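Local coordinates for ferritin (Pseudo-nitzschia multiseries, PDB 4IWK), which probably stores iron in a soluble, non-toxic form, oxidising ferrous ions with oxygen at its ferroxidase sites and depositing them as ferric hydroxides, at residues V22-F30 / W81-I91. Residues are numbered along the deposited sequence; the frame is centred on the assembly and turned at random.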
# COMPACT_ATOMS: atom_id res chain seq x y z
N VAL A 22 -20.70 47.91 -1.79
CA VAL A 22 -22.11 47.73 -2.10
C VAL A 22 -22.56 46.25 -1.90
O VAL A 22 -23.66 45.96 -1.33
CB VAL A 22 -22.38 48.22 -3.54
CG1 VAL A 22 -23.86 47.86 -3.93
CG2 VAL A 22 -22.18 49.79 -3.62
N TYR A 23 -21.74 45.32 -2.36
CA TYR A 23 -22.06 43.89 -2.09
C TYR A 23 -22.10 43.62 -0.63
O TYR A 23 -22.99 42.86 -0.20
CB TYR A 23 -20.95 43.02 -2.79
CG TYR A 23 -21.33 42.73 -4.23
CD1 TYR A 23 -20.50 43.11 -5.29
CD2 TYR A 23 -22.37 41.85 -4.51
CE1 TYR A 23 -20.81 42.78 -6.65
CE2 TYR A 23 -22.69 41.47 -5.82
CZ TYR A 23 -21.89 41.92 -6.86
OH TYR A 23 -22.13 41.56 -8.18
N LEU A 24 -21.21 44.26 0.19
CA LEU A 24 -21.26 43.96 1.61
C LEU A 24 -22.59 44.57 2.14
O LEU A 24 -23.27 43.93 2.96
CB LEU A 24 -20.07 44.64 2.32
CG LEU A 24 -20.10 44.53 3.85
CD1 LEU A 24 -20.01 43.01 4.19
CD2 LEU A 24 -18.89 45.22 4.46
N SER A 25 -22.97 45.77 1.70
CA SER A 25 -24.27 46.33 2.11
C SER A 25 -25.47 45.40 1.76
O SER A 25 -26.38 45.23 2.59
CB SER A 25 -24.47 47.75 1.53
OG SER A 25 -24.84 47.74 0.15
N ALA A 26 -25.42 44.80 0.55
CA ALA A 26 -26.48 43.82 0.17
C ALA A 26 -26.47 42.61 1.12
O ALA A 26 -27.53 42.13 1.53
CB ALA A 26 -26.31 43.38 -1.27
N SER A 27 -25.28 42.10 1.44
CA SER A 27 -25.19 40.97 2.38
C SER A 27 -25.84 41.31 3.73
O SER A 27 -26.50 40.50 4.37
CB SER A 27 -23.72 40.56 2.60
OG SER A 27 -23.09 41.33 3.62
N ILE A 28 -25.64 42.55 4.16
CA ILE A 28 -26.23 42.96 5.49
C ILE A 28 -27.73 43.01 5.36
O ILE A 28 -28.43 42.46 6.20
CB ILE A 28 -25.63 44.35 5.91
CG1 ILE A 28 -24.15 44.19 6.26
CG2 ILE A 28 -26.48 44.87 7.05
CD1 ILE A 28 -23.47 45.57 6.35
N TRP A 29 -28.27 43.60 4.27
CA TRP A 29 -29.69 43.63 4.11
C TRP A 29 -30.24 42.22 4.10
O TRP A 29 -31.27 41.93 4.74
CB TRP A 29 -30.06 44.42 2.79
CG TRP A 29 -31.55 44.68 2.76
CD1 TRP A 29 -32.19 45.83 3.21
CD2 TRP A 29 -32.57 43.78 2.31
NE1 TRP A 29 -33.57 45.67 3.07
CE2 TRP A 29 -33.83 44.43 2.53
CE3 TRP A 29 -32.55 42.46 1.81
CZ2 TRP A 29 -35.09 43.80 2.17
CZ3 TRP A 29 -33.78 41.82 1.47
CH2 TRP A 29 -35.06 42.49 1.70
N PHE A 30 -29.65 41.33 3.28
CA PHE A 30 -30.16 39.97 3.21
C PHE A 30 -30.09 39.30 4.59
O PHE A 30 -31.05 38.64 4.95
CB PHE A 30 -29.31 39.18 2.22
CG PHE A 30 -29.71 39.47 0.79
CD1 PHE A 30 -31.05 39.44 0.44
CD2 PHE A 30 -28.76 39.77 -0.17
CE1 PHE A 30 -31.48 39.66 -0.91
CE2 PHE A 30 -29.16 39.99 -1.51
CZ PHE A 30 -30.53 39.95 -1.88
N TRP A 81 -33.92 49.79 -0.18
CA TRP A 81 -34.34 48.43 -0.50
C TRP A 81 -35.44 47.87 0.42
O TRP A 81 -35.34 47.98 1.64
CB TRP A 81 -33.11 47.52 -0.20
CG TRP A 81 -31.99 47.67 -1.24
CD1 TRP A 81 -32.09 48.17 -2.50
CD2 TRP A 81 -30.59 47.39 -1.02
NE1 TRP A 81 -30.84 48.13 -3.14
CE2 TRP A 81 -29.91 47.67 -2.23
CE3 TRP A 81 -29.86 46.88 0.08
CZ2 TRP A 81 -28.55 47.48 -2.40
CZ3 TRP A 81 -28.50 46.71 -0.09
CH2 TRP A 81 -27.84 46.97 -1.31
N SER A 82 -36.47 47.32 -0.16
CA SER A 82 -37.55 46.78 0.68
C SER A 82 -37.85 45.31 0.27
O SER A 82 -38.64 44.59 0.92
CB SER A 82 -38.77 47.75 0.63
OG SER A 82 -39.15 47.80 -0.68
N SER A 83 -37.17 44.78 -0.77
CA SER A 83 -37.37 43.38 -1.06
C SER A 83 -36.15 42.81 -1.76
O SER A 83 -35.28 43.62 -2.16
CB SER A 83 -38.56 43.23 -2.02
OG SER A 83 -38.22 43.84 -3.25
N PRO A 84 -36.02 41.46 -1.84
CA PRO A 84 -34.84 40.90 -2.60
C PRO A 84 -34.78 41.41 -4.00
O PRO A 84 -33.65 41.66 -4.52
CB PRO A 84 -35.02 39.37 -2.53
CG PRO A 84 -35.77 39.23 -1.18
CD PRO A 84 -36.75 40.40 -1.11
N GLU A 85 -35.92 41.55 -4.65
CA GLU A 85 -35.85 42.10 -6.03
C GLU A 85 -35.15 43.48 -6.13
O GLU A 85 -34.34 43.72 -7.09
CB GLU A 85 -37.27 42.26 -6.58
CG GLU A 85 -37.14 42.52 -8.07
CD GLU A 85 -38.51 42.72 -8.72
OE1 GLU A 85 -39.45 42.08 -8.21
OE2 GLU A 85 -38.59 43.48 -9.73
N ASP A 86 -35.39 44.37 -5.14
CA ASP A 86 -34.77 45.66 -5.17
C ASP A 86 -33.25 45.49 -5.04
O ASP A 86 -32.48 46.24 -5.68
CB ASP A 86 -35.22 46.50 -3.95
CG ASP A 86 -36.71 46.89 -3.99
OD1 ASP A 86 -37.29 46.94 -5.10
OD2 ASP A 86 -37.24 47.23 -2.90
N VAL A 87 -32.83 44.62 -4.15
CA VAL A 87 -31.39 44.46 -3.92
C VAL A 87 -30.73 43.89 -5.23
O VAL A 87 -29.73 44.45 -5.70
CB VAL A 87 -31.10 43.44 -2.81
CG1 VAL A 87 -29.57 43.46 -2.52
CG2 VAL A 87 -31.83 43.91 -1.52
N TRP A 88 -31.28 42.80 -5.78
CA TRP A 88 -30.68 42.25 -7.01
C TRP A 88 -30.66 43.24 -8.16
O TRP A 88 -29.75 43.27 -8.94
CB TRP A 88 -31.42 40.98 -7.38
CG TRP A 88 -31.04 39.81 -6.44
CD1 TRP A 88 -31.77 39.32 -5.42
CD2 TRP A 88 -29.80 39.07 -6.46
NE1 TRP A 88 -31.10 38.25 -4.83
CE2 TRP A 88 -29.87 38.14 -5.43
CE3 TRP A 88 -28.65 39.12 -7.30
CZ2 TRP A 88 -28.85 37.21 -5.19
CZ3 TRP A 88 -27.61 38.21 -7.04
CH2 TRP A 88 -27.74 37.28 -5.99
N GLN A 89 -31.69 44.06 -8.27
CA GLN A 89 -31.69 45.08 -9.33
C GLN A 89 -30.57 46.11 -9.13
O GLN A 89 -29.85 46.50 -10.07
CB GLN A 89 -33.11 45.77 -9.33
CG GLN A 89 -33.11 47.03 -10.25
CD GLN A 89 -33.07 46.63 -11.76
OE1 GLN A 89 -33.69 45.65 -12.12
NE2 GLN A 89 -32.29 47.35 -12.60
N SER A 90 -30.34 46.49 -7.87
CA SER A 90 -29.18 47.36 -7.61
C SER A 90 -27.84 46.67 -7.93
O SER A 90 -26.91 47.36 -8.41
CB SER A 90 -29.15 47.79 -6.14
OG SER A 90 -30.24 48.72 -5.88
N ILE A 91 -27.74 45.37 -7.66
CA ILE A 91 -26.47 44.66 -7.93
C ILE A 91 -26.32 44.57 -9.47
O ILE A 91 -25.21 44.73 -9.99
CB ILE A 91 -26.49 43.29 -7.33
CG1 ILE A 91 -26.53 43.45 -5.78
CG2 ILE A 91 -25.33 42.42 -7.77
CD1 ILE A 91 -25.37 44.25 -5.28
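Two donors converge on the carbonyl oxygen of Val22, which lies at the rim of the Trp81 ring: Ser25 OG, in one of its two conformers, at 2.6 Å, and Ala26 N, the usual helical i+4 donor. In that conformer Ser25 OG also lies 3.4 Å from Trp81 CH2, and the small Ala26 lets the indole lie close against the backbone. Trp81 is held at its pyrrole edge by a nearly straight bond from NE1 to Ser90 OG in the ring plane. The edge of its six-membered ring points, offset, at the face of the five-membered ring of Trp29, the planes at 85°. CG of Trp29 stands anti to the backbone N (chi1 -169°), which carries the indole across to the start of the opposing helix; there Trp81 CB and Val87 CG2 cover one face, and Trp29 NE1 makes a weak, bent bond to Trp81 O. Helices 3-32 and 84-111 run antiparallel here, 171° between the short axes, as neighbours in the ferritin four-helix bundle. Beta-branched Val87 divides its methyls: CG2 serves Trp29, while CG1 presses on Ala26 CB at 3.5 Å, tighter than usual, and meets Phe30 CE2. Ser83, the N-cap, and Asp86 form a capping box whose two bonds are weak; Asp86 OD2 accepts more firmly from Ser82 N. Toward the iron site, Ile91 CD1 sits over the Tyr23 ring, while Tyr23 OH is hydrogen-bonded to Glu95, a ligand of a bound ferric ion.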